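Local coordinates for DNA repair and telomere maintenance protein nbs1 (Schizosaccharomyces pombe, PDB 3HUF) that serves as a phosphopeptide-binding adaptor of the MRN complex, which repairs DNA double-strand breaks and maintains telomeres, here through its N-terminal FHA and tandem BRCT domains, at residues A[9-14]-A[36-41]; A[47-52]-A[71-76]; A[78-83]-A[99-104]; A[115-120]-A[137-142]; A[148-153]-A[174-179]. All blocks are in the same frame, centred on the assembly; numbering follows the deposited sequence.

Overall arrangement
The five contacts fall into two groups that match two domains. Contacts 1, 2 and 3 belong to the FHA sandwich, with centres 10 to 16 Å apart. Contacts 2 and 3 touch where H47 and D72 reach the start of the strand 79-81, and contact 1 lies at the outermost strand 35-37, about 4 Å from either at the nearest atoms. K76 and K104 bond the bound peptide, and K41 packs on it with only a long, weak ion pair. Contacts 4 and 5 build the first BRCT domain, their centres 9 Å apart, and the backbone bond of Q119 N to H150 O stitches them into one sheet. Contacts of one group lie about 29 to 37 Å, centre to centre, from those of the other.

Contact 1: A[9-14]-A[36-41]; sequences DILKGK and IQVISK
Q37 carries CG anti to its backbone N (chi1 -174°) and runs on extended, whereas K12 leaves beside its own backbone N (chi1 -61°) and bends only at its last torsion; the two chains therefore cross at about a right angle, and K12 NZ meets Q37 OE1 at 2.8 Å. The ammonium sits slightly tilted from the carbonyl plane of the amide. A water 2.7 Å from Q37 O, probably donating to it, also accepts weakly from K12 NZ. D31 fixes both partners, by a salt bridge to K12 and a hydrogen bond to Q37 N, while R27 O takes the NE2 end of the amide. Beside this polar pair the type I turn from D9 to K12 presents I10 O, which receives a weak bond from I39 N (3.4 Å) and a CA-H contact from V38. I10 and V38 lie side by side, CD1 against CG1 at 3.7 Å, and L11 CD2 rests on I36 CG2 at 3.8 Å. The loop between strands 2-6 and 16-18 thus covers the outermost strand 35-37, and I36 extends the packing from Y23 and V25 across to I4, R16 and L18, joining the two sheets of the FHA sandwich.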
# COMPACT_ATOMS: atom_id res chain seq x y z
N ASP A 9 -1.85 31.02 1.35
CA ASP A 9 -2.57 30.71 0.12
C ASP A 9 -1.57 30.54 -1.03
O ASP A 9 -1.92 30.74 -2.19
CB ASP A 9 -3.56 31.84 -0.17
CG ASP A 9 -4.90 31.33 -0.65
OD1 ASP A 9 -5.53 32.05 -1.45
OD2 ASP A 9 -5.33 30.21 -0.23
N ILE A 10 -0.34 30.16 -0.69
CA ILE A 10 0.74 30.17 -1.69
C ILE A 10 0.55 29.07 -2.76
O ILE A 10 1.02 29.22 -3.88
CB ILE A 10 2.14 30.19 -1.03
CG1 ILE A 10 2.43 28.90 -0.26
CG2 ILE A 10 2.27 31.40 -0.07
CD1 ILE A 10 3.90 28.53 -0.18
N LEU A 11 -0.18 28.01 -2.41
CA LEU A 11 -0.59 26.99 -3.40
C LEU A 11 -2.09 27.06 -3.67
O LEU A 11 -2.72 26.06 -4.01
CB LEU A 11 -0.19 25.59 -2.92
CG LEU A 11 1.27 25.18 -3.10
CD1 LEU A 11 1.60 23.89 -2.33
CD2 LEU A 11 1.59 25.02 -4.58
N LYS A 12 -2.65 28.27 -3.52
CA LYS A 12 -4.08 28.54 -3.69
C LYS A 12 -4.99 27.72 -2.79
O LYS A 12 -6.16 27.52 -3.11
CB LYS A 12 -4.50 28.39 -5.16
CG LYS A 12 -3.79 29.35 -6.10
CD LYS A 12 -3.76 28.80 -7.52
CE LYS A 12 -3.04 29.77 -8.45
NZ LYS A 12 -1.95 29.03 -9.15
N GLY A 13 -4.48 27.27 -1.65
CA GLY A 13 -5.28 26.46 -0.71
C GLY A 13 -5.51 25.02 -1.16
O GLY A 13 -6.35 24.30 -0.60
N LYS A 14 -4.78 24.61 -2.19
CA LYS A 14 -4.90 23.27 -2.75
C LYS A 14 -3.68 22.41 -2.42
O LYS A 14 -2.59 22.93 -2.18
CB LYS A 14 -5.09 23.38 -4.26
CG LYS A 14 -6.42 24.03 -4.59
CD LYS A 14 -6.68 24.15 -6.05
CE LYS A 14 -8.20 24.17 -6.30
NZ LYS A 14 -9.02 24.79 -5.18
N ILE A 36 4.53 23.99 -11.23
CA ILE A 36 3.81 24.30 -10.01
C ILE A 36 4.01 25.78 -9.71
O ILE A 36 5.13 26.24 -9.46
CB ILE A 36 4.33 23.44 -8.79
CG1 ILE A 36 4.28 21.94 -9.11
CG2 ILE A 36 3.55 23.72 -7.53
CD1 ILE A 36 5.08 21.08 -8.15
N GLN A 37 2.91 26.53 -9.76
CA GLN A 37 2.91 27.94 -9.42
C GLN A 37 2.81 28.17 -7.91
O GLN A 37 1.90 27.65 -7.24
CB GLN A 37 1.77 28.69 -10.11
CG GLN A 37 1.84 30.19 -9.87
CD GLN A 37 0.81 30.99 -10.67
OE1 GLN A 37 -0.36 30.63 -10.77
NE2 GLN A 37 1.26 32.09 -11.25
N VAL A 38 3.74 28.97 -7.40
CA VAL A 38 3.78 29.31 -5.99
C VAL A 38 3.98 30.80 -5.92
O VAL A 38 5.04 31.30 -6.30
CB VAL A 38 4.94 28.61 -5.26
CG1 VAL A 38 4.76 28.75 -3.75
CG2 VAL A 38 5.01 27.14 -5.62
N ILE A 39 2.97 31.52 -5.45
CA ILE A 39 2.99 32.98 -5.50
C ILE A 39 3.39 33.62 -4.17
O ILE A 39 2.69 33.47 -3.16
CB ILE A 39 1.64 33.55 -5.97
CG1 ILE A 39 1.15 32.77 -7.21
CG2 ILE A 39 1.76 35.06 -6.23
CD1 ILE A 39 -0.22 33.15 -7.69
N SER A 40 4.53 34.32 -4.20
CA SER A 40 5.02 35.13 -3.08
C SER A 40 6.08 36.08 -3.62
O SER A 40 6.75 35.77 -4.61
CB SER A 40 5.61 34.23 -1.97
OG SER A 40 5.73 34.91 -0.73
N LYS A 41 6.24 37.23 -2.97
CA LYS A 41 7.21 38.26 -3.35
C LYS A 41 8.63 37.76 -3.63
O LYS A 41 9.25 38.15 -4.63
CB LYS A 41 7.28 39.36 -2.28
CG LYS A 41 6.39 40.57 -2.55
CD LYS A 41 7.18 41.86 -2.85
CE LYS A 41 6.23 43.01 -3.22
NZ LYS A 41 6.91 44.26 -3.70
O HOH W 1 -0.43 26.41 -7.56

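Contact 2: A[47-52]-A[71-76]; sequences HARFTI and KDLDTK
T75 lays its methyl over the middle of the H47 ring: CG2 stands 3.5 Å from the ring centroid and only 5° off the normal, a CH-pi contact, and the same methyl presses on H47 O. L73 leans on the neighbouring backbone, CD1 against A48 C and CD2 4.1 Å from R49 CB. Around these side chains the strands pair antiparallel. R49 and K71 form a hydrogen-bonded pair, with R49 N to K71 O at 3.0 Å, and L73 N continues the ladder to H47 O at 2.9 Å. The next shell positions T75. Both oxygens of D72 hold it, OD1 accepting from T75 OG1 (2.8 Å) and OD2 from the backbone N of T75 (3.1 Å), which makes an Asx motif. H47 is steered likewise, for CG anti to the backbone N (chi1 -167°) carries the ring to where ND1 accepts from S44 N and NE2 donates to G78 O, consistent with a neutral imidazole protonated on NE2. H47 and A48 together oppose V25 in a classic beta bulge. S44 and H47 make up the SxxH signature of FHA domains, in which the histidine braces the phosphopeptide-binding loops; nearby, K76 bonds the backbone of the bound peptide.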
# COMPACT_ATOMS: atom_id res chain seq x y z
N HIS A 47 11.82 29.06 -9.88
CA HIS A 47 12.59 29.07 -8.63
C HIS A 47 13.33 27.77 -8.31
O HIS A 47 14.54 27.79 -8.00
CB HIS A 47 11.70 29.48 -7.44
CG HIS A 47 12.48 29.80 -6.20
ND1 HIS A 47 12.69 31.08 -5.76
CD2 HIS A 47 13.11 29.00 -5.31
CE1 HIS A 47 13.42 31.06 -4.66
NE2 HIS A 47 13.68 29.81 -4.36
N ALA A 48 12.61 26.65 -8.36
CA ALA A 48 13.15 25.35 -8.02
C ALA A 48 12.74 24.29 -9.04
O ALA A 48 11.71 24.41 -9.70
CB ALA A 48 12.69 24.93 -6.61
N ARG A 49 13.55 23.24 -9.13
CA ARG A 49 13.16 22.02 -9.81
C ARG A 49 13.02 20.91 -8.77
O ARG A 49 13.91 20.73 -7.94
CB ARG A 49 14.19 21.65 -10.87
CG ARG A 49 13.87 20.37 -11.60
CD ARG A 49 14.99 19.96 -12.55
NE ARG A 49 15.39 21.08 -13.42
CZ ARG A 49 14.80 21.40 -14.57
NH1 ARG A 49 13.77 20.69 -15.05
NH2 ARG A 49 15.25 22.45 -15.25
N PHE A 50 11.89 20.21 -8.78
CA PHE A 50 11.67 19.02 -7.98
C PHE A 50 11.69 17.86 -8.96
O PHE A 50 10.96 17.87 -9.94
CB PHE A 50 10.28 19.01 -7.34
CG PHE A 50 10.01 20.13 -6.36
CD1 PHE A 50 11.02 20.98 -5.90
CD2 PHE A 50 8.73 20.30 -5.88
CE1 PHE A 50 10.73 22.00 -5.00
CE2 PHE A 50 8.42 21.30 -4.97
CZ PHE A 50 9.41 22.15 -4.52
N THR A 51 12.53 16.87 -8.68
CA THR A 51 12.62 15.66 -9.49
C THR A 51 12.33 14.50 -8.57
O THR A 51 12.94 14.36 -7.52
CB THR A 51 14.02 15.47 -10.15
OG1 THR A 51 14.33 16.62 -10.94
CG2 THR A 51 14.03 14.25 -11.08
N ILE A 52 11.33 13.71 -8.93
CA ILE A 52 10.97 12.56 -8.13
C ILE A 52 11.37 11.34 -8.94
O ILE A 52 10.97 11.20 -10.10
CB ILE A 52 9.48 12.56 -7.77
CG1 ILE A 52 9.21 13.80 -6.91
CG2 ILE A 52 9.10 11.25 -7.04
CD1 ILE A 52 7.77 14.04 -6.64
N LYS A 71 16.51 21.10 -6.81
CA LYS A 71 17.54 22.01 -7.25
C LYS A 71 17.09 23.46 -7.16
O LYS A 71 15.97 23.80 -7.53
CB LYS A 71 17.95 21.73 -8.69
CG LYS A 71 18.75 20.45 -8.88
CD LYS A 71 19.93 20.74 -9.80
CE LYS A 71 20.72 21.96 -9.30
NZ LYS A 71 21.84 22.40 -10.22
N ASP A 72 17.97 24.33 -6.68
CA ASP A 72 17.71 25.75 -6.69
C ASP A 72 18.13 26.25 -8.06
O ASP A 72 19.21 25.91 -8.54
CB ASP A 72 18.50 26.46 -5.58
CG ASP A 72 18.32 27.96 -5.64
OD1 ASP A 72 17.29 28.47 -5.13
OD2 ASP A 72 19.19 28.62 -6.23
N LEU A 73 17.28 27.05 -8.71
CA LEU A 73 17.59 27.52 -10.07
C LEU A 73 18.26 28.90 -10.05
O LEU A 73 17.72 29.88 -10.59
CB LEU A 73 16.33 27.50 -10.97
CG LEU A 73 15.54 26.18 -11.09
CD1 LEU A 73 14.25 26.40 -11.86
CD2 LEU A 73 16.36 25.05 -11.72
N ASP A 74 19.44 28.94 -9.44
CA ASP A 74 20.25 30.14 -9.32
C ASP A 74 19.41 31.38 -8.92
O ASP A 74 19.43 32.41 -9.60
CB ASP A 74 21.06 30.35 -10.62
CG ASP A 74 21.96 29.12 -10.99
OD1 ASP A 74 22.28 28.97 -12.19
OD2 ASP A 74 22.34 28.32 -10.10
N THR A 75 18.67 31.26 -7.82
CA THR A 75 17.67 32.26 -7.44
C THR A 75 18.23 33.41 -6.61
O THR A 75 19.33 33.32 -6.05
CB THR A 75 16.47 31.65 -6.65
OG1 THR A 75 16.91 31.22 -5.36
CG2 THR A 75 15.87 30.48 -7.40
N LYS A 76 17.45 34.49 -6.53
CA LYS A 76 17.79 35.64 -5.69
C LYS A 76 17.95 35.26 -4.21
O LYS A 76 18.98 35.56 -3.61
CB LYS A 76 16.73 36.74 -5.83
CG LYS A 76 17.15 38.10 -5.26
CD LYS A 76 16.22 39.20 -5.72
CE LYS A 76 16.82 40.57 -5.51
NZ LYS A 76 16.00 41.64 -6.16

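Contact 3: A[78-83]-A[99-104]; sequences GTKVNE and KIQLGK
T79 and L102 lie side by side and point the same way, CG2 to CD2 at 3.8 Å, at one end of an antiparallel strand pair in the FHA beta-sandwich. V81 and I100 form the next pair on this inward face, more loosely matched at 4.3 Å between V81 CG1 and I100 CG1, and both pairs are non-hydrogen-bonded. K80 and Q101, on the opposite face, form a hydrogen-bonded pair, K80 N to Q101 O and Q101 N to K80 O. Here the aliphatic part of the lysine runs alongside the glutamine, K80 CD coming near Q101 OE1. T79 keeps CG2 anti to its backbone N (chi1 -56° places OG1 beside that N), so the methyl turns to L102 while OG1 is left to bond D72. At the glycine end G103 N reaches G78 O at 2.8 Å, and both glycines adopt positive phi angles. K104, just beyond, makes a salt bridge with an acidic side chain of the bound peptide. At the other end N82 N donates to K99 O at 2.7 Å, and the side-chain amide of N82, also held through ND2 by D97 O, reaches back to the partner strand. N82 OD1 receives K99 N at 2.9 Å, the donor standing 41° above the plane of the amide carbonyl and so away from either lone pair.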
# COMPACT_ATOMS: atom_id res chain seq x y z
N GLY A 78 17.40 31.94 -2.63
CA GLY A 78 17.76 30.57 -2.27
C GLY A 78 16.58 29.62 -1.99
O GLY A 78 15.42 30.03 -2.01
N THR A 79 16.91 28.35 -1.72
CA THR A 79 15.92 27.30 -1.38
C THR A 79 16.44 26.46 -0.23
O THR A 79 17.63 26.13 -0.17
CB THR A 79 15.65 26.37 -2.60
OG1 THR A 79 15.23 27.16 -3.71
CG2 THR A 79 14.58 25.30 -2.29
N LYS A 80 15.56 26.12 0.72
CA LYS A 80 15.95 25.28 1.85
C LYS A 80 15.00 24.11 1.88
O LYS A 80 13.80 24.27 1.57
CB LYS A 80 15.86 26.04 3.19
CG LYS A 80 16.63 27.38 3.27
CD LYS A 80 16.60 27.95 4.69
CE LYS A 80 17.56 29.09 4.83
NZ LYS A 80 17.75 29.53 6.26
N VAL A 81 15.52 22.95 2.26
CA VAL A 81 14.68 21.79 2.58
C VAL A 81 14.94 21.39 4.04
O VAL A 81 16.10 21.15 4.42
CB VAL A 81 14.98 20.61 1.67
CG1 VAL A 81 14.00 19.44 1.98
CG2 VAL A 81 14.89 21.03 0.18
N ASN A 82 13.90 21.37 4.87
CA ASN A 82 14.09 21.00 6.27
C ASN A 82 15.22 21.84 6.85
O ASN A 82 16.11 21.31 7.48
CB ASN A 82 14.37 19.48 6.41
CG ASN A 82 13.10 18.63 6.20
OD1 ASN A 82 12.00 19.16 6.24
ND2 ASN A 82 13.26 17.34 5.97
N GLU A 83 15.16 23.15 6.56
CA GLU A 83 16.11 24.18 7.06
C GLU A 83 17.56 24.12 6.54
O GLU A 83 18.41 24.89 6.97
CB GLU A 83 16.07 24.27 8.59
CG GLU A 83 14.71 24.73 9.10
CD GLU A 83 14.60 24.71 10.61
OE1 GLU A 83 15.59 24.36 11.31
OE2 GLU A 83 13.49 25.03 11.12
N LYS A 99 9.98 19.98 4.36
CA LYS A 99 9.48 21.33 4.52
C LYS A 99 10.37 22.19 3.62
O LYS A 99 11.56 22.31 3.85
CB LYS A 99 9.61 21.72 6.00
CG LYS A 99 9.22 23.12 6.37
CD LYS A 99 9.44 23.37 7.87
CE LYS A 99 10.27 24.64 8.13
NZ LYS A 99 9.41 25.82 8.53
N ILE A 100 9.79 22.71 2.54
CA ILE A 100 10.58 23.35 1.49
C ILE A 100 10.25 24.84 1.49
O ILE A 100 9.08 25.24 1.27
CB ILE A 100 10.29 22.74 0.10
CG1 ILE A 100 10.61 21.23 0.08
CG2 ILE A 100 11.04 23.50 -0.99
CD1 ILE A 100 9.83 20.44 -0.93
N GLN A 101 11.27 25.64 1.77
CA GLN A 101 11.17 27.09 1.78
C GLN A 101 11.79 27.68 0.52
O GLN A 101 12.97 27.49 0.24
CB GLN A 101 11.86 27.68 3.03
CG GLN A 101 11.54 29.15 3.28
CD GLN A 101 12.44 29.79 4.34
OE1 GLN A 101 13.02 29.11 5.18
NE2 GLN A 101 12.54 31.11 4.30
N LEU A 102 10.97 28.41 -0.23
CA LEU A 102 11.43 29.08 -1.43
C LEU A 102 11.68 30.52 -1.09
O LEU A 102 10.76 31.24 -0.65
CB LEU A 102 10.39 28.96 -2.53
CG LEU A 102 9.93 27.54 -2.85
CD1 LEU A 102 9.01 27.60 -4.02
CD2 LEU A 102 11.12 26.61 -3.15
N GLY A 103 12.92 30.95 -1.28
CA GLY A 103 13.28 32.34 -1.04
C GLY A 103 13.15 32.68 0.43
O GLY A 103 13.64 31.94 1.30
N LYS A 104 12.48 33.79 0.71
CA LYS A 104 12.18 34.19 2.06
C LYS A 104 10.69 34.05 2.33
O LYS A 104 10.16 34.70 3.22
CB LYS A 104 12.60 35.64 2.29
CG LYS A 104 14.08 35.86 2.21
CD LYS A 104 14.34 37.30 1.90
CE LYS A 104 15.41 37.85 2.80
NZ LYS A 104 15.50 39.33 2.63
O HOH W 2 13.02 24.50 5.22
O HOH W 3 12.31 26.92 9.42

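Contact 4: A[115-120]-A[137-142]; sequences SMCIQF and GIPTGL
I118 and T140 are partners in a parallel ladder of the first BRCT domain, where helix 123-134 connects strands 118-120 and 140-141 in a beta-alpha-beta unit. Backbone bonds set the register. I118 N donates to P139 O at 2.9 Å, I118 O takes G141 N over a longer 3.3 Å, and F120 N reaches G141 O, with CA-H contacts filling in between. Apolar packing lies on both sides of the ladder. The I138 side chain is shared, its CD1 meeting M116 SD at 3.8 Å and its CG2 touching I118 CG1 at 3.7 Å, while C117 SG rests on P139 CG among residues of helix 57-62, notably Y60. F120 presents its ring edge to T140 CG2, and L126 of the helix touches both residues. Waters bridge the two ends, one donating to M116 O and G137 O, the other to F120 O and L142 O. A side-chain bond completes the set: Q119, extended from CG anti to the backbone N (chi1 177°), carries its amide to the carbonyl of L142. The bond is short and straight, Q119 NE2 to L142 O at 2.7 Å, with the oxygen in the plane of the amide although the nitrogen stands well above the plane of the L142 carbonyl.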
# COMPACT_ATOMS: atom_id res chain seq x y z
N SER A 115 1.78 6.32 2.31
CA SER A 115 2.04 4.90 2.04
C SER A 115 1.09 4.32 1.02
O SER A 115 -0.12 4.49 1.12
CB SER A 115 1.89 4.08 3.32
OG SER A 115 2.95 4.35 4.20
N MET A 116 1.65 3.63 0.03
CA MET A 116 0.85 2.95 -0.96
C MET A 116 1.79 2.04 -1.72
O MET A 116 2.65 2.51 -2.48
CB MET A 116 0.17 3.93 -1.92
CG MET A 116 -0.93 3.30 -2.74
SD MET A 116 -1.75 4.46 -3.85
CE MET A 116 -3.10 3.38 -4.35
N CYS A 117 1.63 0.74 -1.46
CA CYS A 117 2.40 -0.32 -2.10
C CYS A 117 1.41 -1.40 -2.46
O CYS A 117 0.64 -1.83 -1.61
CB CYS A 117 3.46 -0.91 -1.15
SG CYS A 117 4.86 0.16 -0.79
N ILE A 118 1.46 -1.83 -3.71
CA ILE A 118 0.43 -2.72 -4.25
C ILE A 118 0.98 -4.12 -4.53
O ILE A 118 1.90 -4.29 -5.34
CB ILE A 118 -0.26 -2.11 -5.51
CG1 ILE A 118 -1.06 -0.83 -5.14
CG2 ILE A 118 -1.19 -3.13 -6.17
CD1 ILE A 118 -1.86 -0.21 -6.28
N GLN A 119 0.44 -5.12 -3.83
CA GLN A 119 0.82 -6.51 -4.08
C GLN A 119 -0.11 -7.12 -5.12
O GLN A 119 -1.31 -6.86 -5.09
CB GLN A 119 0.79 -7.34 -2.80
CG GLN A 119 1.12 -8.83 -3.02
CD GLN A 119 1.21 -9.60 -1.74
OE1 GLN A 119 0.64 -9.21 -0.73
NE2 GLN A 119 1.94 -10.71 -1.75
N PHE A 120 0.45 -7.91 -6.04
CA PHE A 120 -0.34 -8.60 -7.05
C PHE A 120 -0.34 -10.08 -6.75
O PHE A 120 0.62 -10.59 -6.18
CB PHE A 120 0.24 -8.39 -8.44
CG PHE A 120 -0.09 -7.06 -9.04
CD1 PHE A 120 0.58 -5.91 -8.61
CD2 PHE A 120 -1.07 -6.95 -10.03
CE1 PHE A 120 0.30 -4.67 -9.16
CE2 PHE A 120 -1.38 -5.71 -10.59
CZ PHE A 120 -0.69 -4.56 -10.15
N GLY A 137 4.46 6.45 -8.96
CA GLY A 137 5.18 6.40 -7.67
C GLY A 137 4.73 5.28 -6.75
O GLY A 137 4.94 5.34 -5.52
N ILE A 138 4.09 4.26 -7.33
CA ILE A 138 3.52 3.18 -6.53
C ILE A 138 4.38 1.92 -6.69
O ILE A 138 4.37 1.31 -7.75
CB ILE A 138 2.00 2.91 -6.85
CG1 ILE A 138 1.16 4.17 -6.61
CG2 ILE A 138 1.44 1.73 -5.97
CD1 ILE A 138 -0.26 4.12 -7.32
N PRO A 139 5.13 1.54 -5.64
CA PRO A 139 5.87 0.26 -5.70
C PRO A 139 4.91 -0.92 -5.74
O PRO A 139 3.79 -0.86 -5.18
CB PRO A 139 6.70 0.25 -4.40
CG PRO A 139 6.68 1.69 -3.90
CD PRO A 139 5.35 2.24 -4.36
N THR A 140 5.34 -1.98 -6.42
CA THR A 140 4.52 -3.17 -6.63
C THR A 140 5.40 -4.40 -6.45
O THR A 140 6.64 -4.31 -6.52
CB THR A 140 3.99 -3.21 -8.05
OG1 THR A 140 5.08 -2.97 -8.96
CG2 THR A 140 2.93 -2.13 -8.28
N GLY A 141 4.76 -5.55 -6.25
CA GLY A 141 5.47 -6.81 -6.08
C GLY A 141 4.52 -7.98 -5.97
O GLY A 141 3.30 -7.81 -6.00
N LEU A 142 5.10 -9.17 -5.83
CA LEU A 142 4.36 -10.42 -5.80
C LEU A 142 4.43 -11.03 -4.40
O LEU A 142 3.43 -11.49 -3.87
CB LEU A 142 5.00 -11.39 -6.81
CG LEU A 142 4.10 -12.17 -7.78
CD1 LEU A 142 3.44 -13.40 -7.15
CD2 LEU A 142 3.05 -11.26 -8.44
O HOH W 4 2.96 5.07 -3.48
O HOH W 5 1.23 -12.77 -4.63

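Contact 5: A[148-153]-A[174-179]; sequences TTHFVM and VIIDDS
H150, F151 and V152 pair in turn with V174, I175 and I176, in a parallel ladder whose strand axes approach to 4.6 Å and cross at -30°. Four backbone bonds zigzag between the strands. V174 N to T149 O is the longest at 3.3 Å, and I176 N to F151 O, at 2.8 Å, is the shortest; F151 N to V174 O and M153 N to I176 O complete the series. After I176 the chain turns into helix 178-184, where D177 is the N-cap: its OD2 accepts firmly from S179 OG and only weakly from S179 N. A water that donates to M153 O and accepts from D178 N links M153 to the start of the helix. Among the side chains, H150 and V174 lie side by side, CD2 of the ring 3.6 Å from V174 CB, while the ring's ND1 is hydrogen-bonded to T149 OG1 at 2.8 Å, a hydroxyl that also takes C117 N. I176 has CG1 between its backbone N and carbonyl carbon (chi1 53°), which swings CD1 back over the strand to V152 CG2 and H150 CB. On the other face M153 and I175 cross at about a right angle, M153 CG to I175 CG2 at 3.7 Å. That face is covered by helix 163-170, the crossover of this beta-alpha-beta unit, through A168 on F151 and F169 on I175. Helix 198-209 touches H150 and V174 with A201 and L202, and strand 118-120 continues the sheet beyond strand 150-152, leaving strand 174-176 outermost.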
# COMPACT_ATOMS: atom_id res chain seq x y z
N THR A 148 2.88 -3.37 2.19
CA THR A 148 1.71 -3.49 1.30
C THR A 148 0.51 -2.80 1.93
O THR A 148 0.19 -3.05 3.10
CB THR A 148 1.32 -4.96 1.10
OG1 THR A 148 2.37 -5.63 0.41
CG2 THR A 148 0.05 -5.09 0.27
N THR A 149 -0.12 -1.91 1.15
CA THR A 149 -1.38 -1.30 1.55
C THR A 149 -2.57 -1.89 0.76
O THR A 149 -3.69 -1.89 1.25
CB THR A 149 -1.37 0.24 1.36
OG1 THR A 149 -1.03 0.54 -0.00
CG2 THR A 149 -0.34 0.90 2.27
N HIS A 150 -2.33 -2.36 -0.47
CA HIS A 150 -3.42 -2.85 -1.32
C HIS A 150 -3.00 -4.13 -1.98
O HIS A 150 -1.81 -4.31 -2.28
CB HIS A 150 -3.79 -1.84 -2.41
CG HIS A 150 -4.34 -0.56 -1.87
ND1 HIS A 150 -3.54 0.41 -1.28
CD2 HIS A 150 -5.60 -0.07 -1.84
CE1 HIS A 150 -4.29 1.43 -0.90
NE2 HIS A 150 -5.55 1.17 -1.25
N PHE A 151 -3.98 -5.00 -2.23
CA PHE A 151 -3.72 -6.31 -2.80
C PHE A 151 -4.65 -6.52 -3.97
O PHE A 151 -5.86 -6.43 -3.80
CB PHE A 151 -3.96 -7.41 -1.75
CG PHE A 151 -3.73 -8.80 -2.27
CD1 PHE A 151 -2.48 -9.38 -2.20
CD2 PHE A 151 -4.78 -9.54 -2.85
CE1 PHE A 151 -2.25 -10.66 -2.69
CE2 PHE A 151 -4.56 -10.83 -3.34
CZ PHE A 151 -3.30 -11.39 -3.25
N VAL A 152 -4.08 -6.82 -5.14
CA VAL A 152 -4.88 -7.07 -6.34
C VAL A 152 -5.16 -8.54 -6.50
O VAL A 152 -4.25 -9.29 -6.85
CB VAL A 152 -4.16 -6.63 -7.63
CG1 VAL A 152 -5.12 -6.73 -8.83
CG2 VAL A 152 -3.60 -5.21 -7.47
N MET A 153 -6.40 -8.96 -6.27
CA MET A 153 -6.78 -10.35 -6.49
C MET A 153 -7.00 -10.58 -7.97
O MET A 153 -7.37 -9.64 -8.68
CB MET A 153 -8.07 -10.69 -5.74
CG MET A 153 -9.15 -9.67 -5.89
SD MET A 153 -10.83 -10.20 -5.48
CE MET A 153 -10.61 -11.15 -4.03
N VAL A 174 -6.38 -3.61 2.01
CA VAL A 174 -7.47 -3.25 1.11
C VAL A 174 -7.37 -4.12 -0.15
O VAL A 174 -6.36 -4.13 -0.84
CB VAL A 174 -7.41 -1.74 0.75
CG1 VAL A 174 -8.56 -1.35 -0.19
CG2 VAL A 174 -7.46 -0.88 2.01
N ILE A 175 -8.43 -4.86 -0.46
CA ILE A 175 -8.40 -5.75 -1.61
C ILE A 175 -9.01 -5.05 -2.81
O ILE A 175 -10.11 -4.53 -2.76
CB ILE A 175 -9.08 -7.10 -1.30
CG1 ILE A 175 -8.29 -7.85 -0.21
CG2 ILE A 175 -9.23 -7.95 -2.58
CD1 ILE A 175 -9.03 -9.05 0.31
N ILE A 176 -8.26 -5.00 -3.90
CA ILE A 176 -8.78 -4.32 -5.08
C ILE A 176 -8.77 -5.29 -6.24
O ILE A 176 -8.33 -6.44 -6.10
CB ILE A 176 -7.93 -3.07 -5.41
CG1 ILE A 176 -6.44 -3.44 -5.49
CG2 ILE A 176 -8.18 -1.98 -4.36
CD1 ILE A 176 -5.53 -2.28 -5.85
N ASP A 177 -9.24 -4.82 -7.39
CA ASP A 177 -9.12 -5.60 -8.59
C ASP A 177 -8.81 -4.74 -9.80
O ASP A 177 -8.55 -3.55 -9.68
CB ASP A 177 -10.36 -6.49 -8.82
CG ASP A 177 -11.65 -5.70 -9.03
OD1 ASP A 177 -12.71 -6.35 -9.01
OD2 ASP A 177 -11.66 -4.47 -9.24
N ASP A 178 -8.82 -5.41 -10.95
CA ASP A 178 -8.66 -4.86 -12.29
C ASP A 178 -9.37 -3.53 -12.54
O ASP A 178 -8.79 -2.62 -13.13
CB ASP A 178 -9.26 -5.91 -13.25
CG ASP A 178 -8.68 -5.85 -14.62
OD1 ASP A 178 -7.63 -6.50 -14.81
OD2 ASP A 178 -9.28 -5.19 -15.49
N SER A 179 -10.62 -3.42 -12.10
CA SER A 179 -11.42 -2.20 -12.33
C SER A 179 -10.81 -0.96 -11.66
O SER A 179 -10.84 0.13 -12.22
CB SER A 179 -12.89 -2.41 -11.90
OG SER A 179 -13.00 -2.48 -10.48
O HOH W 6 -8.46 -8.40 -10.87